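Local coordinates for protein oxidoreductase (Ralstonia eutropha, PDB 3HJ9) that binds flavin mononucleotide and is probably an FMN-dependent oxidoreductase of the nitroreductase family, at residues Y105-D108 and C113-L116. Numbering follows the deposited sequence.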
loop_
_atom_site.group_PDB
_atom_site.type_symbol
_atom_site.label_atom_id
_atom_site.label_comp_id
_atom_site.label_asym_id
_atom_site.label_seq_id
_atom_site.Cartn_x
_atom_site.Cartn_y
_atom_site.Cartn_z
ATOM N N TYR A 105 -21.850 2.223 3.770
ATOM C CA TYR A 105 -21.990 1.126 2.820
ATOM C C TYR A 105 -20.779 0.232 2.769
ATOM O O TYR A 105 -19.691 0.692 3.057
ATOM C CB TYR A 105 -22.222 1.685 1.403
ATOM C CG TYR A 105 -23.567 2.332 1.235
ATOM C CD1 TYR A 105 -23.794 3.636 1.682
ATOM C CD2 TYR A 105 -24.631 1.635 0.668
ATOM C CE1 TYR A 105 -25.077 4.239 1.560
ATOM C CE2 TYR A 105 -25.903 2.228 0.527
ATOM C CZ TYR A 105 -26.120 3.509 0.964
ATOM O OH TYR A 105 -27.369 4.047 0.825
ATOM N N ARG A 106 -20.987 -1.033 2.390
ATOM C CA ARG A 106 -19.906 -1.967 2.118
ATOM C C ARG A 106 -19.851 -2.126 0.589
ATOM O O ARG A 106 -20.874 -2.386 -0.065
ATOM C CB ARG A 106 -20.103 -3.338 2.768
ATOM C CG ARG A 106 -18.855 -4.233 2.668
ATOM C CD ARG A 106 -19.039 -5.535 3.381
ATOM N NE ARG A 106 -20.112 -6.318 2.782
ATOM C CZ ARG A 106 -20.701 -7.390 3.333
ATOM N NH1 ARG A 106 -20.327 -7.876 4.525
ATOM N NH2 ARG A 106 -21.683 -8.003 2.667
ATOM N N TYR A 107 -18.648 -1.961 0.042
ATOM C CA TYR A 107 -18.400 -2.163 -1.373
ATOM C C TYR A 107 -18.280 -3.657 -1.651
ATOM O O TYR A 107 -17.490 -4.335 -1.018
ATOM C CB TYR A 107 -17.126 -1.444 -1.809
ATOM C CG TYR A 107 -16.759 -1.710 -3.234
ATOM C CD1 TYR A 107 -17.570 -1.261 -4.276
ATOM C CD2 TYR A 107 -15.577 -2.389 -3.567
ATOM C CE1 TYR A 107 -17.220 -1.506 -5.631
ATOM C CE2 TYR A 107 -15.218 -2.611 -4.914
ATOM C CZ TYR A 107 -16.050 -2.177 -5.934
ATOM O OH TYR A 107 -15.713 -2.411 -7.242
ATOM N N ASP A 108 -19.065 -4.143 -2.606
ATOM C CA ASP A 108 -19.053 -5.526 -3.059
ATOM C C ASP A 108 -18.300 -5.499 -4.409
ATOM O O ASP A 108 -18.866 -5.055 -5.408
ATOM C CB ASP A 108 -20.489 -6.023 -3.222
ATOM C CG ASP A 108 -20.583 -7.418 -3.769
ATOM O OD1 ASP A 108 -19.579 -8.089 -4.074
ATOM O OD2 ASP A 108 -21.728 -7.855 -3.920
ATOM N N CYS A 113 -21.063 -2.832 -6.517
ATOM C CA CYS A 113 -22.117 -2.037 -5.936
ATOM C C CYS A 113 -21.851 -1.840 -4.452
ATOM O O CYS A 113 -20.992 -2.517 -3.878
ATOM C CB CYS A 113 -23.461 -2.718 -6.163
ATOM S SG CYS A 113 -23.552 -4.253 -5.317
ATOM N N LEU A 114 -22.643 -0.946 -3.870
ATOM C CA LEU A 114 -22.619 -0.589 -2.444
ATOM C C LEU A 114 -23.883 -1.148 -1.747
ATOM O O LEU A 114 -24.978 -0.969 -2.229
ATOM C CB LEU A 114 -22.557 0.936 -2.311
ATOM C CG LEU A 114 -21.291 1.674 -2.800
ATOM C CD1 LEU A 114 -21.509 3.206 -2.807
ATOM C CD2 LEU A 114 -20.161 1.272 -1.925
ATOM N N GLU A 115 -23.695 -1.845 -0.634
ATOM C CA GLU A 115 -24.763 -2.459 0.172
ATOM C C GLU A 115 -24.793 -1.718 1.505
ATOM O O GLU A 115 -23.748 -1.539 2.124
ATOM C CB GLU A 115 -24.446 -3.930 0.422
ATOM C CG GLU A 115 -24.426 -4.783 -0.832
ATOM C CD GLU A 115 -24.149 -6.298 -0.562
ATOM O OE1 GLU A 115 -24.969 -7.127 -1.032
ATOM O OE2 GLU A 115 -23.146 -6.662 0.117
ATOM N N LEU A 116 -25.974 -1.253 1.909
ATOM C CA LEU A 116 -26.144 -0.497 3.169
ATOM C C LEU A 116 -25.790 -1.356 4.397
ATOM O O LEU A 116 -26.253 -2.487 4.516
ATOM C CB LEU A 116 -27.563 0.083 3.274
ATOM C CG LEU A 116 -27.913 0.981 4.475
ATOM C CD1 LEU A 116 -27.075 2.253 4.455
ATOM C CD2 LEU A 116 -29.426 1.276 4.448
HETATM O O HOH W 1 -20.798 -5.582 0.165
HETATM O O HOH W 2 -24.477 -7.685 -3.805
HETATM O O HOH W 3 -21.653 -9.116 -0.905
#
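Arg106 and Glu115, a hydrogen-bonded antiparallel pair, are joined by two backbone hydrogen bonds and by a third link between side chains that run side by side in the same direction. This outer link is a salt bridge in which Arg106 NH2 reaches Glu115 OE2 at 3.2 Å. The carboxylate oxygen meets the guanidinium edge-on, 11° out of its plane, although the two flat groups are turned 40° apart. The bend at chi3 (63°) turns the guanidinium across toward Glu115, and a water accepting from Arg106 NE also donates to Glu115 OE2, 2.6 Å away. A second water joins Asp108 OD2 to Glu115 OE1, donating to both. On the other face of the sheet, Leu116 CD1 sits over one face of the Tyr105 ring, 4.1 Å from its centroid, in a CH-pi contact, while Leu114 CB packs 3.7 Å from Tyr105 CD2. Farther out, Tyr105 OH bonds to the carbonyl of Glu26, and Leu65 and Leu69 of helix 62-73 touch Leu114. The beta hairpin is two-faced: a largely apolar side, with Tyr105, Tyr107 and Leu114 buried, and another where waters and charges gather around Arg106, Asp108 and Glu115, probably easing the proximity of two carboxylates.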